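Local coordinates for protein alanine racemase (Enterococcus faecalis, PDB 3E6E) that belongs to the alanine racemase family and joins an N-terminal TIM-barrel domain to a mainly beta C-terminal domain within a two-chain assembly, at residues Ile279-Ile284 with Gln316-Leu321; Trp5-Arg10 with Ser363-Arg368; Ile284-Gly289 with Gly310-Asp315. The protein carries 1 engineered substitution. All coordinates share one frame; numbering follows the deposited sequence.

Contact 1 of 3, residues Ile279-Ile284 with Gln316-Leu321; sequences IGTVPI and QCMIRL
The flat groups that meet are peptide units of Gly280 and Val282 on one antiparallel strand and of Ile319 and Cys317 on the other; Ile279, Thr281, Met318 and Arg320 lie on one face of this ribbon, Val282, Cys317 and Ile319 on the opposite one. Two hydrogen-bonded pairs, Gly280 with Ile319 and Val282 with Cys317, supply four bonds. Gly280 N donates a hydrogen bond to Ile319 O, in the carbonyl plane, at 2.9 Å, and the N-H of Val282 points almost straight at Cys317 O (2.9 Å, 175° at the hydrogen). On the first face the CG2 branch of Ile279 touches Met318 CB at 3.7 Å: with CG1 turned beside the backbone N (chi1 -62°), CG2 is the branch that meets Met318, while CD1 at the end of the other branch approaches Arg320 CA. Thr281 turns its hydroxyl on this face to the carbonyl O of Arg139 of the second subunit, so a small side chain that can donate fits well. On the other face the beta-branched Val282 and Ile319 cross obliquely, Val282 CG2 lying 4.1 Å from Ile319 CD1. Leu321 CD1 fills the space beside Gly280 CA (3.8 Å), where glycine leaves room for it. The strand ends in an inverse gamma turn centred on Pro283, whose ring restricts phi to a value that suits the bend; the turn adds Ile284 N (2.8 Å) to the ladder bond from Cys317 N (3.1 Å), and Val282 O accepts both. Within the C-terminal domain these are inner strands of a curled sheet: strand 277-282 also bonds to strand 249-259, and strand 317-321 to strand 304-309, while Ile319 and Leu321 pack on Val301 of strand 298-301.

Contact 2 of 3, residues Trp5-Arg10 with Ser363-Arg368; sequences WHRPTR and SQRIPR
Two loops from opposite ends of the sequence pack here, Trp5 and Arg10 closing on Pro367, with no hydrogen bond between the segments. They run into the short parallel strand pair 10-12 and 368-369, by which both chain termini join the curled beta sheet of the C-terminal domain. Proline suits the centre because its compact ring offers C-H groups in a fixed direction: Pro367 CB stands over the face of the Trp5 six-membered ring, 3.6 Å from its centroid and 13° off the normal, a CH-pi contact. The extended chain of Arg10 brings NH1 to within 3.4 Å of the same Pro367 CB, while Pro367 CG lies at the edge of the guanidinium. Arg10 is held there by a salt bridge to Glu369 and a weak bond from its NH2 to Trp5 O (3.2 Å). Behind the proline, Ile366 CG2 rests on Thr9 O at 3.8 Å. A type I turn from Ser363 to Ile366 presents Arg365, which meets Arg7 around acidic partners: both bind Asp288, and Arg365 also pairs with Asp315 and with Glu70 of the second subunit. These carboxylates would offset the positive charge where Arg7 NH1 comes to the edge of the Arg365 guanidinium, 2.8 Å from its NH2, with the two planes turned 74° apart.

Contact 3 of 3, residues Ile284-Gly289 with Gly310-Asp315; sequences IGYADG and GRVCMD. With DCS (D-[3-hydroxy-2-methyl-5-phosphonooxymethyl-pyridin-4-ylmethyl]-N,O-cycloserylamide), chain F.
A backbone carbon set over the centre of an aromatic ring distinguishes this contact: Met314 CA sits over the Tyr286 ring, 3.4 Å from the centroid and 10° off its normal, as a CH-pi contact. The two loops, which follow strands 277-282 and 304-309 of the C-terminal domain, line the ligand pocket at the interface with the second subunit. Tyr286 holds CG between its backbone N and carbonyl carbon (chi1 56°), which lays the ring beneath the 313-314 peptide and brings Val312 O into the ring plane at its edge. The backbones are stitched by two bonds, from Tyr286 N to Cys313 O at 3.1 Å and from Ala287 N to Met314 O at 3.1 Å, the second arriving on a lone pair. Between these carbonyls there is room only for glycine: Gly285 CA lies 3.1 Å from Cys313 O and 3.0 Å from Met314 O, on the side where a beta carbon would stand. Small Ala287 in turn lets Met314 CG approach its CB to 3.8 Å. The 285-288 bend is closed by the backbone bond from Asp288 N to Gly285 O and braced by Gly285 N, which meets Asp288 OD1 from above the carboxylate plane. Asp288 is bridged by Arg7 and Arg365, and Asp315 by Arg365 and Lys40 of the second subunit, which would balance the buried acidic charges. The bound D-[3-hydroxy-2-methyl-5-phosphonooxymethyl-pyridin-4-ylmethyl]-N,O-cycloserylamide is gripped further by Arg222, Ser207 and Val225 of the second subunit. From the present loops Cys313 CB approaches ligand O at 3.5 Å, and Tyr286 OH donates a weak hydrogen bond to ligand OG at 2.8 Å.

The three contacts are nested along the chain: contact 3 lies inside the loop closed by contact 1, itself inside the one closed by contact 2. Contacts 1 and 3, with centres about 10 Å apart, share Ile284, so the paired strands lead directly into the pocket loops. Contact 2, its centre about 13 Å from that of contact 3, is tied to it by two salt bridges, Arg365 NE to Asp288 OD2 and Arg365 NH2 to Asp315 OD1, both 2.5 Å. It reaches contact 1 through Thr9 OG1, 2.7 Å from Pro283 O. Contact 3 touches the ligand; the side chains of Gln316 in contact 1 and Arg365 in contact 2 come within about 5 and 9 Å of a bound copy. All three touch the second subunit.

Contact 1 of 3, residues Ile279-Ile284 with Gln316-Leu321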
loop_
_atom_site.group_PDB
_atom_site.type_symbol
_atom_site.label_atom_id
_atom_site.label_comp_id
_atom_site.label_asym_id
_atom_site.label_seq_id
_atom_site.Cartn_x
_atom_site.Cartn_y
_atom_site.Cartn_z
ATOM N N ILE A 279 -13.331 -22.404 11.561
ATOM C CA ILE A 279 -12.433 -21.465 10.908
ATOM C C ILE A 279 -13.044 -20.818 9.657
ATOM O O ILE A 279 -13.595 -21.504 8.794
ATOM C CB ILE A 279 -11.116 -22.190 10.509
ATOM C CG1 ILE A 279 -10.403 -22.721 11.756
ATOM C CG2 ILE A 279 -10.208 -21.260 9.733
ATOM C CD1 ILE A 279 -9.959 -21.646 12.743
ATOM N N GLY A 280 -12.939 -19.493 9.569
ATOM C CA GLY A 280 -13.468 -18.769 8.423
ATOM C C GLY A 280 -12.324 -18.199 7.608
ATOM O O GLY A 280 -11.248 -17.933 8.150
ATOM N N THR A 281 -12.531 -18.024 6.308
ATOM C CA THR A 281 -11.484 -17.478 5.455
ATOM C C THR A 281 -12.021 -16.224 4.793
ATOM O O THR A 281 -13.083 -16.237 4.178
ATOM C CB THR A 281 -11.039 -18.489 4.372
ATOM O OG1 THR A 281 -10.514 -19.659 4.998
ATOM C CG2 THR A 281 -9.940 -17.903 3.500
ATOM N N VAL A 282 -11.268 -15.140 4.935
ATOM C CA VAL A 282 -11.643 -13.843 4.388
ATOM C C VAL A 282 -10.683 -13.397 3.278
ATOM O O VAL A 282 -9.461 -13.397 3.466
ATOM C CB VAL A 282 -11.652 -12.793 5.510
ATOM C CG1 VAL A 282 -12.139 -11.460 4.972
ATOM C CG2 VAL A 282 -12.529 -13.274 6.663
ATOM N N PRO A 283 -11.226 -13.001 2.114
ATOM C CA PRO A 283 -10.465 -12.551 0.945
ATOM C C PRO A 283 -9.793 -11.167 1.017
ATOM O O PRO A 283 -9.970 -10.317 0.133
ATOM C CB PRO A 283 -11.486 -12.661 -0.190
ATOM C CG PRO A 283 -12.758 -12.350 0.490
ATOM C CD PRO A 283 -12.652 -13.138 1.777
ATOM N N ILE A 284 -9.007 -10.961 2.071
ATOM C CA ILE A 284 -8.276 -9.715 2.267
ATOM C C ILE A 284 -6.942 -10.085 2.884
ATOM O O ILE A 284 -6.893 -10.826 3.869
ATOM C CB ILE A 284 -9.038 -8.745 3.200
ATOM C CG1 ILE A 284 -8.299 -7.412 3.283
ATOM C CG2 ILE A 284 -9.210 -9.362 4.580
ATOM C CD1 ILE A 284 -8.990 -6.392 4.190
ATOM N N GLN A 316 -5.443 -13.432 1.634
ATOM C CA GLN A 316 -6.510 -13.789 2.564
ATOM C C GLN A 316 -5.981 -14.137 3.938
ATOM O O GLN A 316 -4.767 -14.216 4.157
ATOM C CB GLN A 316 -7.324 -14.966 2.035
ATOM C CG GLN A 316 -6.512 -16.207 1.768
ATOM C CD GLN A 316 -6.221 -16.392 0.299
ATOM O OE1 GLN A 316 -5.485 -15.616 -0.302
ATOM N NE2 GLN A 316 -6.810 -17.424 -0.291
ATOM N N CYS A 317 -6.900 -14.323 4.875
ATOM C CA CYS A 317 -6.521 -14.684 6.225
ATOM C C CYS A 317 -7.639 -15.466 6.892
ATOM O O CYS A 317 -8.819 -15.298 6.570
ATOM C CB CYS A 317 -6.149 -13.433 7.039
ATOM S SG CYS A 317 -7.417 -12.174 7.248
ATOM N N MET A 318 -7.269 -16.348 7.807
ATOM C CA MET A 318 -8.270 -17.152 8.488
ATOM C C MET A 318 -8.502 -16.712 9.925
ATOM O O MET A 318 -7.563 -16.371 10.654
ATOM C CB MET A 318 -7.899 -18.635 8.456
ATOM C CG MET A 318 -6.520 -18.943 7.937
ATOM S SD MET A 318 -6.351 -18.692 6.168
ATOM C CE MET A 318 -5.032 -17.517 6.147
ATOM N N ILE A 319 -9.772 -16.736 10.313
ATOM C CA ILE A 319 -10.201 -16.330 11.639
ATOM C C ILE A 319 -10.944 -17.441 12.370
ATOM O O ILE A 319 -11.506 -18.352 11.758
ATOM C CB ILE A 319 -11.133 -15.098 11.559
ATOM C CG1 ILE A 319 -12.429 -15.472 10.833
ATOM C CG2 ILE A 319 -10.427 -13.955 10.828
ATOM C CD1 ILE A 319 -13.337 -14.300 10.569
ATOM N N ARG A 320 -10.953 -17.336 13.694
ATOM C CA ARG A 320 -11.605 -18.304 14.562
ATOM C C ARG A 320 -13.017 -17.858 14.886
ATOM O O ARG A 320 -13.227 -16.930 15.667
ATOM C CB ARG A 320 -10.784 -18.469 15.845
ATOM C CG ARG A 320 -11.551 -18.923 17.070
ATOM C CD ARG A 320 -11.140 -18.046 18.248
ATOM N NE ARG A 320 -10.305 -18.726 19.232
ATOM C CZ ARG A 320 -9.278 -19.517 18.945
ATOM N NH1 ARG A 320 -8.941 -19.747 17.686
ATOM N NH2 ARG A 320 -8.583 -20.082 19.926
ATOM N N LEU A 321 -13.980 -18.526 14.266
ATOM C CA LEU A 321 -15.389 -18.228 14.464
ATOM C C LEU A 321 -15.892 -18.953 15.701
ATOM O O LEU A 321 -15.710 -20.156 15.842
ATOM C CB LEU A 321 -16.185 -18.683 13.238
ATOM C CG LEU A 321 -15.844 -17.933 11.952
ATOM C CD1 LEU A 321 -16.514 -18.587 10.743
ATOM C CD2 LEU A 321 -16.288 -16.488 12.122
#

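Contact 2 of 3, residues Trp5-Arg10 with Ser363-Arg368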
loop_
_atom_site.group_PDB
_atom_site.type_symbol
_atom_site.label_atom_id
_atom_site.label_comp_id
_atom_site.label_asym_id
_atom_site.label_seq_id
_atom_site.Cartn_x
_atom_site.Cartn_y
_atom_site.Cartn_z
ATOM N N TRP A 5 -13.436 -5.335 -8.043
ATOM C CA TRP A 5 -14.865 -5.202 -7.804
ATOM C C TRP A 5 -15.547 -6.574 -7.682
ATOM O O TRP A 5 -16.660 -6.677 -7.168
ATOM C CB TRP A 5 -15.534 -4.408 -8.931
ATOM C CG TRP A 5 -15.087 -2.996 -9.029
ATOM C CD1 TRP A 5 -14.125 -2.483 -9.865
ATOM C CD2 TRP A 5 -15.588 -1.898 -8.269
ATOM N NE1 TRP A 5 -14.004 -1.122 -9.668
ATOM C CE2 TRP A 5 -14.890 -0.738 -8.694
ATOM C CE3 TRP A 5 -16.558 -1.777 -7.265
ATOM C CZ2 TRP A 5 -15.138 0.526 -8.146
ATOM C CZ3 TRP A 5 -16.806 -0.521 -6.719
ATOM C CH2 TRP A 5 -16.098 0.613 -7.162
ATOM N N HIS A 6 -14.875 -7.623 -8.149
ATOM C CA HIS A 6 -15.451 -8.955 -8.097
ATOM C C HIS A 6 -15.075 -9.742 -6.857
ATOM O O HIS A 6 -15.122 -10.973 -6.848
ATOM C CB HIS A 6 -15.099 -9.722 -9.377
ATOM C CG HIS A 6 -15.657 -9.078 -10.608
ATOM N ND1 HIS A 6 -14.951 -8.154 -11.350
ATOM C CD2 HIS A 6 -16.901 -9.118 -11.145
ATOM C CE1 HIS A 6 -15.735 -7.652 -12.287
ATOM N NE2 HIS A 6 -16.925 -8.217 -12.184
ATOM N N ARG A 7 -14.725 -9.012 -5.802
ATOM C CA ARG A 7 -14.352 -9.591 -4.522
ATOM C C ARG A 7 -15.095 -8.768 -3.483
ATOM O O ARG A 7 -14.990 -7.549 -3.458
ATOM C CB ARG A 7 -12.848 -9.476 -4.307
ATOM C CG ARG A 7 -12.391 -9.926 -2.933
ATOM C CD ARG A 7 -10.897 -9.713 -2.726
ATOM N NE ARG A 7 -10.531 -8.305 -2.810
ATOM C CZ ARG A 7 -9.357 -7.815 -2.434
ATOM N NH1 ARG A 7 -8.431 -8.628 -1.945
ATOM N NH2 ARG A 7 -9.115 -6.510 -2.531
ATOM N N PRO A 8 -15.865 -9.421 -2.608
ATOM C CA PRO A 8 -16.610 -8.680 -1.586
ATOM C C PRO A 8 -15.796 -7.786 -0.622
ATOM O O PRO A 8 -16.375 -7.112 0.239
ATOM C CB PRO A 8 -17.377 -9.784 -0.858
ATOM C CG PRO A 8 -16.467 -10.975 -0.999
ATOM C CD PRO A 8 -16.029 -10.877 -2.438
ATOM N N THR A 9 -14.475 -7.762 -0.745
ATOM C CA THR A 9 -13.701 -6.924 0.162
ATOM C C THR A 9 -13.836 -5.475 -0.283
ATOM O O THR A 9 -13.305 -5.093 -1.327
ATOM C CB THR A 9 -12.220 -7.313 0.165
ATOM O OG1 THR A 9 -12.100 -8.708 0.460
ATOM C CG2 THR A 9 -11.464 -6.525 1.228
ATOM N N ARG A 10 -14.536 -4.672 0.519
ATOM C CA ARG A 10 -14.771 -3.261 0.197
ATOM C C ARG A 10 -14.359 -2.246 1.265
ATOM O O ARG A 10 -14.323 -2.544 2.468
ATOM C CB ARG A 10 -16.250 -3.036 -0.114
ATOM C CG ARG A 10 -16.764 -3.859 -1.268
ATOM C CD ARG A 10 -18.118 -3.347 -1.751
ATOM N NE ARG A 10 -18.495 -3.931 -3.035
ATOM C CZ ARG A 10 -17.645 -4.117 -4.044
ATOM N NH1 ARG A 10 -16.370 -3.772 -3.918
ATOM N NH2 ARG A 10 -18.066 -4.643 -5.184
ATOM N N SER A 363 -4.511 -0.668 -0.194
ATOM C CA SER A 363 -4.221 -0.711 -1.626
ATOM C C SER A 363 -5.283 -0.172 -2.577
ATOM O O SER A 363 -6.437 -0.000 -2.212
ATOM C CB SER A 363 -3.881 -2.147 -2.025
ATOM O OG SER A 363 -3.589 -2.241 -3.409
ATOM N N GLN A 364 -4.865 0.089 -3.810
ATOM C CA GLN A 364 -5.744 0.604 -4.849
ATOM C C GLN A 364 -6.772 -0.463 -5.205
ATOM O O GLN A 364 -7.930 -0.157 -5.505
ATOM C CB GLN A 364 -4.928 0.942 -6.110
ATOM C CG GLN A 364 -5.771 1.483 -7.285
ATOM C CD GLN A 364 -5.236 1.098 -8.673
ATOM O OE1 GLN A 364 -4.027 0.997 -8.890
ATOM N NE2 GLN A 364 -6.147 0.905 -9.621
ATOM N N ARG A 365 -6.328 -1.718 -5.183
ATOM C CA ARG A 365 -7.184 -2.843 -5.531
ATOM C C ARG A 365 -8.466 -2.936 -4.721
ATOM O O ARG A 365 -9.418 -3.603 -5.138
ATOM C CB ARG A 365 -6.409 -4.164 -5.438
ATOM C CG ARG A 365 -5.439 -4.278 -4.270
ATOM C CD ARG A 365 -4.665 -5.599 -4.332
ATOM N NE ARG A 365 -5.340 -6.640 -3.560
ATOM C CZ ARG A 365 -5.231 -7.940 -3.797
ATOM N NH1 ARG A 365 -4.475 -8.376 -4.795
ATOM N NH2 ARG A 365 -5.883 -8.799 -3.030
ATOM N N ILE A 366 -8.514 -2.268 -3.575
ATOM C CA ILE A 366 -9.733 -2.326 -2.790
ATOM C C ILE A 366 -10.694 -1.243 -3.254
ATOM O O ILE A 366 -10.407 -0.052 -3.143
ATOM C CB ILE A 366 -9.477 -2.148 -1.293
ATOM C CG1 ILE A 366 -8.391 -3.113 -0.822
ATOM C CG2 ILE A 366 -10.755 -2.417 -0.535
ATOM C CD1 ILE A 366 -8.235 -3.178 0.695
ATOM N N PRO A 367 -11.847 -1.650 -3.797
ATOM C CA PRO A 367 -12.851 -0.702 -4.280
ATOM C C PRO A 367 -13.347 0.191 -3.150
ATOM O O PRO A 367 -13.560 -0.263 -2.017
ATOM C CB PRO A 367 -13.953 -1.613 -4.825
ATOM C CG PRO A 367 -13.189 -2.812 -5.288
ATOM C CD PRO A 367 -12.227 -3.034 -4.137
ATOM N N ARG A 368 -13.528 1.467 -3.453
ATOM C CA ARG A 368 -14.008 2.385 -2.439
ATOM C C ARG A 368 -15.424 2.822 -2.790
ATOM O O ARG A 368 -15.652 3.420 -3.833
ATOM C CB ARG A 368 -13.041 3.570 -2.319
ATOM C CG ARG A 368 -11.720 3.180 -1.625
ATOM C CD ARG A 368 -10.530 3.943 -2.191
ATOM N NE ARG A 368 -9.337 3.103 -2.333
ATOM C CZ ARG A 368 -8.422 2.910 -1.385
ATOM N NH1 ARG A 368 -8.533 3.490 -0.206
ATOM N NH2 ARG A 368 -7.388 2.127 -1.612
#

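Contact 3 of 3, residues Ile284-Gly289 with Gly310-Asp315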
loop_
_atom_site.group_PDB
_atom_site.type_symbol
_atom_site.label_atom_id
_atom_site.label_comp_id
_atom_site.label_asym_id
_atom_site.label_seq_id
_atom_site.Cartn_x
_atom_site.Cartn_y
_atom_site.Cartn_z
ATOM N N ILE A 284 -9.007 -10.961 2.071
ATOM C CA ILE A 284 -8.276 -9.715 2.267
ATOM C C ILE A 284 -6.942 -10.085 2.884
ATOM O O ILE A 284 -6.893 -10.826 3.869
ATOM C CB ILE A 284 -9.038 -8.745 3.200
ATOM C CG1 ILE A 284 -8.299 -7.412 3.283
ATOM C CG2 ILE A 284 -9.210 -9.362 4.580
ATOM C CD1 ILE A 284 -8.990 -6.392 4.190
ATOM N N GLY A 285 -5.859 -9.578 2.297
ATOM C CA GLY A 285 -4.526 -9.898 2.792
ATOM C C GLY A 285 -3.576 -8.725 2.843
ATOM O O GLY A 285 -3.987 -7.585 2.656
ATOM N N TYR A 286 -2.299 -8.993 3.070
ATOM C CA TYR A 286 -1.360 -7.904 3.177
ATOM C C TYR A 286 -1.121 -7.150 1.886
ATOM O O TYR A 286 -0.491 -6.097 1.884
ATOM C CB TYR A 286 -0.037 -8.378 3.804
ATOM C CG TYR A 286 0.669 -9.530 3.136
ATOM C CD1 TYR A 286 1.403 -9.342 1.962
ATOM C CD2 TYR A 286 0.691 -10.797 3.741
ATOM C CE1 TYR A 286 2.155 -10.380 1.410
ATOM C CE2 TYR A 286 1.436 -11.848 3.203
ATOM C CZ TYR A 286 2.177 -11.634 2.041
ATOM O OH TYR A 286 2.993 -12.637 1.560
ATOM N N ALA A 287 -1.642 -7.676 0.789
ATOM C CA ALA A 287 -1.487 -7.021 -0.496
ATOM C C ALA A 287 -2.532 -5.921 -0.549
ATOM O O ALA A 287 -2.457 -5.019 -1.373
ATOM C CB ALA A 287 -1.708 -8.010 -1.620
ATOM N N ASP A 288 -3.510 -6.015 0.342
ATOM C CA ASP A 288 -4.588 -5.042 0.427
ATOM C C ASP A 288 -4.179 -3.971 1.423
ATOM O O ASP A 288 -4.758 -2.871 1.457
ATOM C CB ASP A 288 -5.869 -5.705 0.944
ATOM C CG ASP A 288 -6.475 -6.667 -0.045
ATOM O OD1 ASP A 288 -7.204 -7.565 0.416
ATOM O OD2 ASP A 288 -6.251 -6.529 -1.270
ATOM N N GLY A 289 -3.196 -4.326 2.251
ATOM C CA GLY A 289 -2.714 -3.427 3.280
ATOM C C GLY A 289 -3.126 -3.896 4.664
ATOM O O GLY A 289 -3.087 -3.134 5.630
ATOM N N GLY A 310 -3.214 -17.893 12.660
ATOM C CA GLY A 310 -2.314 -18.243 11.581
ATOM C C GLY A 310 -1.781 -16.974 10.931
ATOM O O GLY A 310 -2.201 -15.861 11.261
ATOM N N ARG A 311 -0.846 -17.127 10.006
ATOM C CA ARG A 311 -0.296 -15.965 9.333
ATOM C C ARG A 311 -1.279 -15.386 8.338
ATOM O O ARG A 311 -2.082 -16.107 7.738
ATOM C CB ARG A 311 1.000 -16.318 8.613
ATOM C CG ARG A 311 2.185 -16.470 9.550
ATOM C CD ARG A 311 2.775 -15.111 9.931
ATOM N NE ARG A 311 4.056 -15.256 10.619
ATOM C CZ ARG A 311 4.201 -15.567 11.905
ATOM N NH1 ARG A 311 3.138 -15.760 12.677
ATOM N NH2 ARG A 311 5.421 -15.710 12.410
ATOM N N VAL A 312 -1.217 -14.068 8.194
ATOM C CA VAL A 312 -2.051 -13.344 7.265
ATOM C C VAL A 312 -1.412 -13.634 5.921
ATOM O O VAL A 312 -0.190 -13.514 5.786
ATOM C CB VAL A 312 -1.986 -11.833 7.581
ATOM C CG1 VAL A 312 -2.628 -11.010 6.454
ATOM C CG2 VAL A 312 -2.690 -11.561 8.899
ATOM N N CYS A 313 -2.211 -14.046 4.939
ATOM C CA CYS A 313 -1.661 -14.342 3.613
ATOM C C CYS A 313 -1.699 -13.102 2.749
ATOM O O CYS A 313 -2.361 -12.131 3.083
ATOM C CB CYS A 313 -2.471 -15.423 2.887
ATOM S SG CYS A 313 -2.445 -17.059 3.606
ATOM N N MET A 314 -0.991 -13.161 1.628
ATOM C CA MET A 314 -0.953 -12.068 0.665
ATOM C C MET A 314 -2.393 -11.691 0.341
ATOM O O MET A 314 -2.784 -10.537 0.485
ATOM C CB MET A 314 -0.227 -12.528 -0.614
ATOM C CG MET A 314 0.000 -11.455 -1.668
ATOM S SD MET A 314 1.091 -11.919 -3.085
ATOM C CE MET A 314 2.666 -11.819 -2.312
ATOM N N ASP A 315 -3.192 -12.684 -0.049
ATOM C CA ASP A 315 -4.587 -12.458 -0.437
ATOM C C ASP A 315 -5.736 -12.845 0.483
ATOM O O ASP A 315 -6.894 -12.611 0.143
ATOM C CB ASP A 315 -4.825 -13.073 -1.807
ATOM C CG ASP A 315 -4.288 -12.210 -2.908
ATOM O OD1 ASP A 315 -4.843 -11.108 -3.069
ATOM O OD2 ASP A 315 -3.324 -12.613 -3.598
HETATM N N1 DCS F . -0.148 -21.231 -4.985
HETATM C C2 DCS F . -1.140 -20.638 -4.144
HETATM C C2A DCS F . -2.487 -21.322 -3.909
HETATM C C3 DCS F . -0.818 -19.408 -3.562
HETATM O O3 DCS F . -1.698 -18.770 -2.755
HETATM C C4 DCS F . 0.495 -18.817 -3.832
HETATM C C4A DCS F . 0.839 -17.505 -3.205
HETATM C C5 DCS F . 1.451 -19.508 -4.715
HETATM C C6 DCS F . 1.092 -20.695 -5.260
HETATM C C5A DCS F . 2.868 -18.975 -5.073
HETATM O O4P DCS F . 3.753 -18.959 -3.927
HETATM P P DCS F . 5.300 -18.476 -3.926
HETATM O O1P DCS F . 6.035 -19.348 -4.842
HETATM O O2P DCS F . 5.362 -17.074 -4.350
HETATM O O3P DCS F . 5.801 -18.621 -2.572
HETATM N N DCS F . 0.969 -17.683 -1.716
HETATM C CA DCS F . 1.296 -16.585 -0.930
HETATM C C DCS F . 0.367 -15.759 -0.234
HETATM O O DCS F . -0.983 -15.911 -0.233
HETATM N ND DCS F . 1.030 -14.831 0.402
HETATM O OG DCS F . 2.380 -15.008 0.150
HETATM C CB DCS F . 2.537 -16.076 -0.660
#